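Local coordinates for protein carbohydrate kinase, FGGY (Novosphingobium aromaticivorans, PDB 3H6E) that probably phosphorylates a sugar or related polyol, as a member of the FGGY family of carbohydrate kinases, at residues Ala82-Gly87 and Thr148-Ala153; Leu94-Ser99 and Asp125-Gly130; Gly209-Ala214 and Val225-Gly230. All coordinates share one frame; numbering follows the deposited sequence.

Interaction 1: Ala82-Gly87 and Thr148-Ala153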
ATOM      1  N   ALA A  82       1.049  -8.225 -16.319  1.00 28.00           N
ATOM      2  CA  ALA A  82       0.524  -8.252 -17.676  1.00 27.50           C
ATOM      3  C   ALA A  82       1.517  -8.895 -18.633  1.00 27.78           C
ATOM      4  O   ALA A  82       2.732  -8.754 -18.471  1.00 27.99           O
ATOM      5  CB  ALA A  82       0.169  -6.844 -18.134  1.00 28.28           C
ATOM      6  N   ALA A  83       0.991  -9.601 -19.630  1.00 28.08           N
ATOM      7  CA  ALA A  83       1.821 -10.289 -20.611  1.00 29.10           C
ATOM      8  C   ALA A  83       1.523  -9.800 -22.026  1.00 30.82           C
ATOM      9  O   ALA A  83       0.365  -9.667 -22.420  1.00 31.30           O
ATOM     10  CB  ALA A  83       1.620 -11.798 -20.514  1.00 27.26           C
ATOM     11  N   LEU A  84       2.579  -9.526 -22.782  1.00 31.67           N
ATOM     12  CA  LEU A  84       2.436  -9.079 -24.160  1.00 33.43           C
ATOM     13  C   LEU A  84       3.021 -10.117 -25.107  1.00 32.25           C
ATOM     14  O   LEU A  84       4.212 -10.414 -25.045  1.00 31.19           O
ATOM     15  CB  LEU A  84       3.147  -7.740 -24.370  1.00 33.94           C
ATOM     16  CG  LEU A  84       2.910  -6.644 -23.333  1.00 31.27           C
ATOM     17  CD1 LEU A  84       3.732  -5.413 -23.671  1.00 30.36           C
ATOM     18  CD2 LEU A  84       1.430  -6.300 -23.234  1.00 31.85           C
ATOM     19  N   THR A  85       2.179 -10.672 -25.973  1.00 34.17           N
ATOM     20  CA  THR A  85       2.640 -11.599 -27.000  1.00 35.60           C
ATOM     21  C   THR A  85       2.651 -10.895 -28.350  1.00 36.96           C
ATOM     22  O   THR A  85       1.634 -10.349 -28.786  1.00 36.33           O
ATOM     23  CB  THR A  85       1.758 -12.859 -27.080  1.00 35.63           C
ATOM     24  OG1 THR A  85       1.481 -13.339 -25.760  1.00 35.54           O
ATOM     25  CG2 THR A  85       2.467 -13.954 -27.868  1.00 38.20           C
ATOM     26  N   ASP A  86       3.811 -10.901 -29.000  1.00 37.09           N
ATOM     27  CA  ASP A  86       3.990 -10.201 -30.270  1.00 39.26           C
ATOM     28  C   ASP A  86       3.547  -8.738 -30.200  1.00 39.92           C
ATOM     29  O   ASP A  86       2.878  -8.235 -31.104  1.00 42.13           O
ATOM     30  CB  ASP A  86       3.264 -10.929 -31.405  1.00 38.65           C
ATOM     31  CG  ASP A  86       4.039 -12.128 -31.914  1.00 42.88           C
ATOM     32  OD1 ASP A  86       5.288 -12.068 -31.929  1.00 43.84           O
ATOM     33  OD2 ASP A  86       3.401 -13.130 -32.299  1.00 46.18           O
ATOM     34  N   GLY A  87       3.915  -8.064 -29.115  1.00 37.45           N
ATOM     35  CA  GLY A  87       3.701  -6.635 -28.998  1.00 37.29           C
ATOM     36  C   GLY A  87       2.284  -6.183 -28.706  1.00 37.87           C
ATOM     37  O   GLY A  87       1.971  -5.004 -28.859  1.00 40.81           O
ATOM     38  N   THR A 148       6.434 -10.949 -23.036  1.00 30.65           N
ATOM     39  CA  THR A 148       7.127  -9.928 -22.278  1.00 28.41           C
ATOM     40  C   THR A 148       6.299  -9.664 -21.034  1.00 28.01           C
ATOM     41  O   THR A 148       5.088  -9.473 -21.120  1.00 28.02           O
ATOM     42  CB  THR A 148       7.268  -8.631 -23.080  1.00 30.43           C
ATOM     43  OG1 THR A 148       8.167  -8.849 -24.173  1.00 29.99           O
ATOM     44  CG2 THR A 148       7.805  -7.504 -22.191  1.00 27.59           C
ATOM     45  N   LEU A 149       6.942  -9.683 -19.875  1.00 28.23           N
ATOM     46  CA  LEU A 149       6.232  -9.455 -18.625  1.00 27.32           C
ATOM     47  C   LEU A 149       6.429  -8.024 -18.154  1.00 26.62           C
ATOM     48  O   LEU A 149       7.456  -7.403 -18.433  1.00 26.79           O
ATOM     49  CB  LEU A 149       6.666 -10.460 -17.560  1.00 24.99           C
ATOM     50  CG  LEU A 149       6.144 -11.870 -17.835  1.00 26.70           C
ATOM     51  CD1 LEU A 149       6.637 -12.862 -16.792  1.00 24.12           C
ATOM     52  CD2 LEU A 149       4.623 -11.858 -17.898  1.00 25.91           C
ATOM     53  N   LEU A 150       5.442  -7.509 -17.433  1.00 26.39           N
ATOM     54  CA  LEU A 150       5.357  -6.081 -17.203  1.00 27.05           C
ATOM     55  C   LEU A 150       4.292  -5.779 -16.149  1.00 26.77           C
ATOM     56  O   LEU A 150       3.125  -6.143 -16.314  1.00 25.82           O
ATOM     57  CB  LEU A 150       5.017  -5.406 -18.533  1.00 27.99           C
ATOM     58  CG  LEU A 150       5.097  -3.893 -18.695  1.00 29.91           C
ATOM     59  CD1 LEU A 150       5.158  -3.521 -20.161  1.00 30.74           C
ATOM     60  CD2 LEU A 150       3.897  -3.282 -18.065  1.00 29.59           C
ATOM     61  N   PRO A 151       4.693  -5.115 -15.055  1.00 26.91           N
ATOM     62  CA  PRO A 151       3.766  -4.830 -13.955  1.00 25.16           C
ATOM     63  C   PRO A 151       2.532  -4.054 -14.414  1.00 25.55           C
ATOM     64  O   PRO A 151       2.564  -3.400 -15.452  1.00 25.29           O
ATOM     65  CB  PRO A 151       4.608  -3.972 -13.002  1.00 25.16           C
ATOM     66  CG  PRO A 151       6.019  -4.339 -13.308  1.00 25.14           C
ATOM     67  CD  PRO A 151       6.046  -4.599 -14.784  1.00 26.45           C
ATOM     68  N   TRP A 152       1.463  -4.133 -13.628  1.00 25.78           N
ATOM     69  CA  TRP A 152       0.183  -3.505 -13.946  1.00 25.35           C
ATOM     70  C   TRP A 152       0.307  -2.002 -14.202  1.00 28.34           C
ATOM     71  O   TRP A 152      -0.190  -1.490 -15.205  1.00 29.05           O
ATOM     72  CB  TRP A 152      -0.798  -3.788 -12.807  1.00 26.64           C
ATOM     73  CG  TRP A 152      -2.150  -3.137 -12.912  1.00 29.02           C
ATOM     74  CD1 TRP A 152      -2.723  -2.296 -12.002  1.00 29.19           C
ATOM     75  CD2 TRP A 152      -3.111  -3.302 -13.964  1.00 29.66           C
ATOM     76  NE1 TRP A 152      -3.974  -1.924 -12.424  1.00 30.86           N
ATOM     77  CE2 TRP A 152      -4.237  -2.527 -13.625  1.00 31.22           C
ATOM     78  CE3 TRP A 152      -3.126  -4.026 -15.158  1.00 30.69           C
ATOM     79  CZ2 TRP A 152      -5.362  -2.449 -14.441  1.00 33.35           C
ATOM     80  CZ3 TRP A 152      -4.245  -3.948 -15.966  1.00 33.52           C
ATOM     81  CH2 TRP A 152      -5.346  -3.166 -15.604  1.00 32.78           C
ATOM     82  N   ALA A 153       0.981  -1.297 -13.300  1.00 27.18           N
ATOM     83  CA  ALA A 153       1.159   0.141 -13.438  1.00 27.12           C
ATOM     84  C   ALA A 153       1.864   0.496 -14.749  1.00 28.91           C
ATOM     85  O   ALA A 153       1.445   1.405 -15.469  1.00 27.03           O
ATOM     86  CB  ALA A 153       1.934   0.690 -12.251  1.00 26.03           C
TER

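Interaction 2: Leu94-Ser99 and Asp125-Gly130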
ATOM      1  N   LEU A  94      -4.876 -11.481 -14.519  1.00 35.31           N
ATOM      2  CA  LEU A  94      -5.694 -12.124 -13.505  1.00 35.86           C
ATOM      3  C   LEU A  94      -6.017 -11.149 -12.382  1.00 33.67           C
ATOM      4  O   LEU A  94      -5.196 -10.304 -12.029  1.00 32.43           O
ATOM      5  CB  LEU A  94      -4.964 -13.340 -12.927  1.00 32.86           C
ATOM      6  CG  LEU A  94      -4.823 -14.598 -13.786  1.00 36.25           C
ATOM      7  CD1 LEU A  94      -4.355 -14.263 -15.193  1.00 37.64           C
ATOM      8  CD2 LEU A  94      -3.871 -15.589 -13.123  1.00 32.46           C
ATOM      9  N   ASP A  95      -7.224 -11.264 -11.838  1.00 33.50           N
ATOM     10  CA  ASP A  95      -7.590 -10.568 -10.614  1.00 34.38           C
ATOM     11  C   ASP A  95      -6.836 -11.263  -9.489  1.00 32.10           C
ATOM     12  O   ASP A  95      -6.914 -12.481  -9.363  1.00 32.58           O
ATOM     13  CB  ASP A  95      -9.101 -10.680 -10.391  1.00 36.44           C
ATOM     14  CG  ASP A  95      -9.596  -9.819  -9.241  1.00 38.00           C
ATOM     15  OD1 ASP A  95      -9.063  -9.943  -8.118  1.00 36.45           O
ATOM     16  OD2 ASP A  95     -10.536  -9.025  -9.461  1.00 40.40           O
ATOM     17  N   TYR A  96      -6.091 -10.515  -8.682  1.00 32.12           N
ATOM     18  CA  TYR A  96      -5.288 -11.164  -7.648  1.00 31.86           C
ATOM     19  C   TYR A  96      -6.153 -11.850  -6.594  1.00 30.51           C
ATOM     20  O   TYR A  96      -5.669 -12.680  -5.827  1.00 27.32           O
ATOM     21  CB  TYR A  96      -4.237 -10.226  -7.027  1.00 29.22           C
ATOM     22  CG  TYR A  96      -4.751  -9.089  -6.160  1.00 29.66           C
ATOM     23  CD1 TYR A  96      -5.475  -9.337  -4.999  1.00 31.54           C
ATOM     24  CD2 TYR A  96      -4.456  -7.767  -6.476  1.00 29.65           C
ATOM     25  CE1 TYR A  96      -5.925  -8.296  -4.199  1.00 32.26           C
ATOM     26  CE2 TYR A  96      -4.897  -6.723  -5.683  1.00 32.71           C
ATOM     27  CZ  TYR A  96      -5.631  -6.992  -4.545  1.00 33.34           C
ATOM     28  OH  TYR A  96      -6.070  -5.949  -3.756  1.00 33.50           O
ATOM     29  N   GLU A  97      -7.439 -11.518  -6.579  1.00 32.16           N
ATOM     30  CA  GLU A  97      -8.373 -12.174  -5.673  1.00 33.85           C
ATOM     31  C   GLU A  97      -8.899 -13.482  -6.257  1.00 34.10           C
ATOM     32  O   GLU A  97      -9.575 -14.248  -5.568  1.00 33.59           O
ATOM     33  CB  GLU A  97      -9.536 -11.248  -5.302  1.00 34.43           C
ATOM     34  CG  GLU A  97      -9.112 -10.007  -4.536  1.00 37.06           C
ATOM     35  CD  GLU A  97     -10.192  -9.503  -3.597  1.00 42.23           C
ATOM     36  OE1 GLU A  97     -10.583  -8.322  -3.718  1.00 43.02           O
ATOM     37  OE2 GLU A  97     -10.646 -10.288  -2.735  1.00 41.98           O
ATOM     38  N   GLN A  98      -8.586 -13.739  -7.526  1.00 33.80           N
ATOM     39  CA  GLN A  98      -8.963 -15.003  -8.150  1.00 34.72           C
ATOM     40  C   GLN A  98      -8.272 -16.171  -7.465  1.00 33.02           C
ATOM     41  O   GLN A  98      -7.056 -16.160  -7.267  1.00 31.05           O
ATOM     42  CB  GLN A  98      -8.639 -15.017  -9.646  1.00 35.84           C
ATOM     43  CG  GLN A  98      -8.645 -16.421 -10.265  1.00 36.48           C
ATOM     44  CD  GLN A  98      -9.999 -17.114 -10.162  1.00 38.52           C
ATOM     45  OE1 GLN A  98     -11.047 -16.475 -10.252  1.00 41.16           O
ATOM     46  NE2 GLN A  98      -9.977 -18.429  -9.978  1.00 36.57           N
ATOM     47  N   SER A  99      -9.061 -17.176  -7.110  1.00 33.38           N
ATOM     48  CA  SER A  99      -8.547 -18.377  -6.472  1.00 32.73           C
ATOM     49  C   SER A  99      -7.555 -19.104  -7.375  1.00 32.97           C
ATOM     50  O   SER A  99      -7.637 -19.028  -8.600  1.00 32.61           O
ATOM     51  CB  SER A  99      -9.703 -19.310  -6.118  1.00 32.08           C
ATOM     52  OG  SER A  99      -9.234 -20.472  -5.470  1.00 36.56           O
ATOM     53  N   ASP A 125      -4.205 -16.904  -3.015  1.00 27.50           N
ATOM     54  CA  ASP A 125      -4.661 -16.520  -4.344  1.00 26.58           C
ATOM     55  C   ASP A 125      -3.539 -15.904  -5.183  1.00 27.12           C
ATOM     56  O   ASP A 125      -2.470 -16.500  -5.342  1.00 26.49           O
ATOM     57  CB  ASP A 125      -5.854 -15.572  -4.222  1.00 27.54           C
ATOM     58  CG  ASP A 125      -6.874 -16.054  -3.201  1.00 28.75           C
ATOM     59  OD1 ASP A 125      -7.080 -15.358  -2.189  1.00 28.56           O
ATOM     60  OD2 ASP A 125      -7.457 -17.143  -3.399  1.00 28.15           O
ATOM     61  N   GLY A 126      -3.783 -14.710  -5.714  1.00 27.38           N
ATOM     62  CA  GLY A 126      -2.834 -14.066  -6.603  1.00 26.48           C
ATOM     63  C   GLY A 126      -2.012 -12.954  -5.976  1.00 24.00           C
ATOM     64  O   GLY A 126      -1.318 -12.222  -6.684  1.00 23.39           O
ATOM     65  N   LEU A 127      -2.078 -12.831  -4.651  1.00 24.35           N
ATOM     66  CA  LEU A 127      -1.356 -11.771  -3.942  1.00 24.19           C
ATOM     67  C   LEU A 127       0.149 -11.802  -4.205  1.00 21.47           C
ATOM     68  O   LEU A 127       0.803 -10.761  -4.236  1.00 20.49           O
ATOM     69  CB  LEU A 127      -1.655 -11.814  -2.441  1.00 23.76           C
ATOM     70  CG  LEU A 127      -3.053 -11.321  -2.053  1.00 25.97           C
ATOM     71  CD1 LEU A 127      -3.350 -11.604  -0.593  1.00 22.21           C
ATOM     72  CD2 LEU A 127      -3.219  -9.833  -2.356  1.00 25.83           C
ATOM     73  N   ASN A 128       0.690 -13.002  -4.383  1.00 22.85           N
ATOM     74  CA  ASN A 128       2.041 -13.164  -4.901  1.00 22.34           C
ATOM     75  C   ASN A 128       1.974 -13.278  -6.418  1.00 22.59           C
ATOM     76  O   ASN A 128       1.302 -14.162  -6.947  1.00 22.37           O
ATOM     77  CB  ASN A 128       2.697 -14.420  -4.325  1.00 22.10           C
ATOM     78  CG  ASN A 128       2.995 -14.303  -2.842  1.00 23.40           C
ATOM     79  OD1 ASN A 128       3.552 -13.305  -2.386  1.00 24.30           O
ATOM     80  ND2 ASN A 128       2.640 -15.334  -2.084  1.00 22.77           N
ATOM     81  N   ILE A 129       2.659 -12.389  -7.127  1.00 22.12           N
ATOM     82  CA  ILE A 129       2.643 -12.454  -8.584  1.00 23.84           C
ATOM     83  C   ILE A 129       3.200 -13.792  -9.086  1.00 24.09           C
ATOM     84  O   ILE A 129       2.701 -14.357 -10.063  1.00 25.18           O
ATOM     85  CB  ILE A 129       3.383 -11.266  -9.221  1.00 22.61           C
ATOM     86  CG1 ILE A 129       2.490 -10.019  -9.192  1.00 23.59           C
ATOM     87  CG2 ILE A 129       3.784 -11.593 -10.650  1.00 21.69           C
ATOM     88  CD1 ILE A 129       3.220  -8.716  -9.503  1.00 21.77           C
ATOM     89  N   GLY A 130       4.215 -14.304  -8.396  1.00 22.73           N
ATOM     90  CA  GLY A 130       4.791 -15.597  -8.726  1.00 24.55           C
ATOM     91  C   GLY A 130       3.753 -16.702  -8.842  1.00 25.54           C
ATOM     92  O   GLY A 130       3.808 -17.522  -9.760  1.00 25.14           O
TER

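Interaction 3: Gly209-Ala214 and Val225-Gly230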
ATOM      1  N   GLY A 209       8.451   7.479 -22.666  1.00 36.12           N
ATOM      2  CA  GLY A 209       8.493   8.004 -24.017  1.00 37.13           C
ATOM      3  C   GLY A 209       7.365   8.971 -24.305  1.00 37.70           C
ATOM      4  O   GLY A 209       6.565   9.290 -23.427  1.00 37.62           O
ATOM      5  N   ALA A 210       7.305   9.441 -25.547  1.00 39.62           N
ATOM      6  CA  ALA A 210       6.249  10.347 -25.970  1.00 39.09           C
ATOM      7  C   ALA A 210       4.955   9.580 -26.215  1.00 38.83           C
ATOM      8  O   ALA A 210       4.972   8.380 -26.474  1.00 36.75           O
ATOM      9  CB  ALA A 210       6.664  11.098 -27.217  1.00 37.16           C
ATOM     10  N   LEU A 211       3.834  10.284 -26.123  1.00 41.78           N
ATOM     11  CA  LEU A 211       2.529   9.686 -26.359  1.00 41.99           C
ATOM     12  C   LEU A 211       2.460   9.130 -27.779  1.00 42.47           C
ATOM     13  O   LEU A 211       2.893   9.786 -28.728  1.00 43.50           O
ATOM     14  CB  LEU A 211       1.440  10.739 -26.152  1.00 43.49           C
ATOM     15  CG  LEU A 211       0.040  10.267 -25.762  1.00 45.28           C
ATOM     16  CD1 LEU A 211       0.085   9.522 -24.436  1.00 41.66           C
ATOM     17  CD2 LEU A 211      -0.918  11.450 -25.685  1.00 43.37           C
ATOM     18  N   LEU A 212       1.931   7.918 -27.922  1.00 41.32           N
ATOM     19  CA  LEU A 212       1.739   7.321 -29.243  1.00 41.41           C
ATOM     20  C   LEU A 212       0.923   8.240 -30.139  1.00 42.38           C
ATOM     21  O   LEU A 212      -0.100   8.772 -29.715  1.00 44.40           O
ATOM     22  CB  LEU A 212       1.048   5.958 -29.132  1.00 41.95           C
ATOM     23  CG  LEU A 212       1.877   4.731 -29.515  1.00 38.68           C
ATOM     24  CD1 LEU A 212       3.336   4.945 -29.165  1.00 39.80           C
ATOM     25  CD2 LEU A 212       1.332   3.476 -28.853  1.00 37.69           C
ATOM     26  N   PRO A 213       1.376   8.433 -31.387  1.00 44.04           N
ATOM     27  CA  PRO A 213       0.673   9.301 -32.338  1.00 43.95           C
ATOM     28  C   PRO A 213      -0.801   8.926 -32.451  1.00 43.92           C
ATOM     29  O   PRO A 213      -1.669   9.786 -32.289  1.00 46.75           O
ATOM     30  CB  PRO A 213       1.397   9.028 -33.658  1.00 41.99           C
ATOM     31  CG  PRO A 213       2.768   8.613 -33.250  1.00 39.82           C
ATOM     32  CD  PRO A 213       2.599   7.848 -31.966  1.00 41.40           C
ATOM     33  N   ALA A 214      -1.077   7.653 -32.715  1.00 43.51           N
ATOM     34  CA  ALA A 214      -2.453   7.181 -32.835  1.00 43.80           C
ATOM     35  C   ALA A 214      -3.259   7.481 -31.581  1.00 45.14           C
ATOM     36  O   ALA A 214      -4.484   7.567 -31.630  1.00 48.47           O
ATOM     37  CB  ALA A 214      -2.484   5.693 -33.137  1.00 49.32           C
ATOM     38  N   VAL A 225       3.492  15.030 -25.363  1.00 41.43           N
ATOM     39  CA  VAL A 225       3.204  14.569 -24.012  1.00 41.97           C
ATOM     40  C   VAL A 225       4.153  13.439 -23.645  1.00 42.51           C
ATOM     41  O   VAL A 225       4.371  12.520 -24.436  1.00 42.15           O
ATOM     42  CB  VAL A 225       1.749  14.077 -23.868  1.00 42.60           C
ATOM     43  CG1 VAL A 225       1.527  13.462 -22.491  1.00 40.04           C
ATOM     44  CG2 VAL A 225       0.776  15.215 -24.107  1.00 43.50           C
ATOM     45  N   GLN A 226       4.722  13.518 -22.446  1.00 39.48           N
ATOM     46  CA  GLN A 226       5.656  12.500 -21.981  1.00 39.08           C
ATOM     47  C   GLN A 226       5.030  11.591 -20.928  1.00 38.86           C
ATOM     48  O   GLN A 226       4.412  12.059 -19.975  1.00 37.60           O
ATOM     49  CB  GLN A 226       6.932  13.145 -21.435  1.00 38.14           C
ATOM     50  CG  GLN A 226       7.715  13.948 -22.467  1.00 41.61           C
ATOM     51  CD  GLN A 226       8.199  13.100 -23.635  1.00 42.00           C
ATOM     52  OE1 GLN A 226       8.450  13.612 -24.725  1.00 43.41           O
ATOM     53  NE2 GLN A 226       8.327  11.798 -23.411  1.00 40.94           N
ATOM     54  N   VAL A 227       5.188  10.285 -21.112  1.00 39.29           N
ATOM     55  CA  VAL A 227       4.689   9.324 -20.140  1.00 35.29           C
ATOM     56  C   VAL A 227       5.826   8.859 -19.239  1.00 35.91           C
ATOM     57  O   VAL A 227       6.926   8.575 -19.710  1.00 35.22           O
ATOM     58  CB  VAL A 227       4.056   8.110 -20.823  1.00 34.79           C
ATOM     59  CG1 VAL A 227       3.417   7.207 -19.787  1.00 35.91           C
ATOM     60  CG2 VAL A 227       3.030   8.557 -21.855  1.00 36.54           C
ATOM     61  N   LEU A 228       5.558   8.796 -17.938  1.00 36.28           N
ATOM     62  CA  LEU A 228       6.549   8.320 -16.980  1.00 33.65           C
ATOM     63  C   LEU A 228       6.339   6.842 -16.683  1.00 31.42           C
ATOM     64  O   LEU A 228       5.266   6.300 -16.945  1.00 28.83           O
ATOM     65  CB  LEU A 228       6.485   9.137 -15.690  1.00 31.80           C
ATOM     66  CG  LEU A 228       7.410  10.357 -15.622  1.00 35.12           C
ATOM     67  CD1 LEU A 228       7.643  10.958 -17.000  1.00 33.28           C
ATOM     68  CD2 LEU A 228       6.867  11.399 -14.645  1.00 33.55           C
ATOM     69  N   ALA A 229       7.369   6.193 -16.150  1.00 30.99           N
ATOM     70  CA  ALA A 229       7.275   4.782 -15.796  1.00 28.31           C
ATOM     71  C   ALA A 229       6.087   4.549 -14.872  1.00 27.05           C
ATOM     72  O   ALA A 229       5.272   3.659 -15.103  1.00 27.43           O
ATOM     73  CB  ALA A 229       8.560   4.313 -15.142  1.00 26.23           C
ATOM     74  N   GLY A 230       5.987   5.365 -13.830  1.00 27.56           N
ATOM     75  CA  GLY A 230       4.908   5.233 -12.871  1.00 27.31           C
ATOM     76  C   GLY A 230       5.308   4.335 -11.720  1.00 26.89           C
ATOM     77  O   GLY A 230       6.469   3.933 -11.612  1.00 26.75           O
TER

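Interaction 1: Ala82-Gly87 and Thr148-Ala153
A small three-stranded antiparallel sheet in the N-terminal half of the kinase brings A82, A83 and L84 against L150, L149 and T148. At the hydrogen-bonded pair of L84 and T148, L84 N reaches T148 O at 3.0 Å, and T148 N returns a bond to L84 O, nearly straight at 171°. At the next hydrogen-bonded pair, A82 N donates to L150 O over 2.9 Å. Strand 81-85 is the middle strand here, flanked by 88-89 and 148-151, and helix 152-159 follows strand 148-151 in the chain. That helix packs on the face carrying A82, L84 and L150, with Y155 on A82 and L150 and W158 on L84. On this face L150, with CG anti to its backbone N (chi1 -169°), sends CD1 to within 4.2 Å of L84 CD1. A83 and L149 form the non-hydrogen-bonded pair and turn to the other face, where L149 CD2 bends back to within 4.0 Å of A83 CB while M144 of helix 141-145 touches the same leucine. Between the bonded pairs, A83 CA lies 3.4 Å from T148 O in a CA-H...O contact.

Interaction 2: Leu94-Ser99 and Asp125-Gly130
Y96 meets G126 and L127 through a backbone hydrogen bond and through contacts of its side chain. The bond runs from G126 N to Y96 O over 2.8 Å, bent to 144° at the hydrogen. Polar contacts within 94-99 shape the loop that presents this carbonyl: a type I turn spans D95 to Q98, closed by Q98 N on D95 O, and D95 OD1 takes the N-H of E97 at 2.7 Å with its anti lone pair, making an Asx turn. The same carboxylate forms a salt bridge with K15, whose ammonium also makes a cation-pi contact with the Y96 ring, so turn and ring share one charge.

Van der Waals contacts complete the join. L127 CD2 approaches one side of the Y96 ring obliquely, 3.5 Å from CD1 and nearly as close to CE1. The ring stands there because Y96 CG lies between backbone N and carbonyl carbon (chi1 69°), while Y96 CB rests 3.6 Å from G126 O. D125 sets CB against two carbonyl oxygens, Y96 O at 3.3 Å and Q98 O, and its OD2 comes 3.5 Å from S99 CA. A side chain on G126 would run into Y96 CA, and the two CA atoms lie 3.9 Å apart.

Near the surface, the contact thus joins an Asx turn combined with a type I beta turn, ahead of helix 102-109, to the residues just before helix 129-139.

Interaction 3: Gly209-Ala214 and Val225-Gly230
V227 N donates to G209 O over 2.9 Å in an almost perfectly straight bond, 178° at the hydrogen. Two residues on from G209, L211 N reaches V225 O, also at 2.9 Å but bent to 143°, where strand pairing gives way to the loop before helix 213-219. Between these bonds A210 CA turns its hydrogen to V225 O at 3.3 Å.

A210 and Q226 are the non-hydrogen-bonded pair, their side chains on one face. The Q226 chain bends at chi2 (-61°), which folds its amide back over the partner strand: OE1 stands 4.0 Å from A210 CB, and NE2 lies 3.1 Å from G209 O at an angle too poor for a hydrogen bond. An alanine here, lacking the amide, is likely to leave G209 and A210 uncovered on this side.

Away from the A210 and Q226 side, apolar side chains carry the packing. L211 and V225 run side by side, CB to CB at 4.1 Å, and L211 CD1 meets V227 CG2 at 4.0 Å. I72 touches both L211 and V225, and L160 reaches L211 and V227. G209 has backbone angles that a side chain would hardly tolerate.

Strand 207-210 forms the edge of the six-stranded mixed sheet, antiparallel to 226-232, within the N-terminal domain's actin-like ATPase fold, as in FGGY kinases.

Interactions 1 and 3 are both antiparallel strand pairings, but in different sheets: interaction 1 is a buried pairing in the small three-stranded sheet, interaction 3 a partly buried one at the edge of the large mixed sheet. Their centres lie about 17 Å apart. Interaction 2 is a surface contact without strands, nested along the chain inside the loop that interaction 1 closes. The chemistry follows the setting: interaction 1 has leucines and alanines packed between helices, interaction 3 has aliphatic packing of L211, V225 and V227, with the Q226 amide near A210 and the G209 carbonyl, and interaction 2 joins its segments by a single backbone hydrogen bond and a tyrosine ring against a leucine, with turn bonds and a lysine bridge bracing one side.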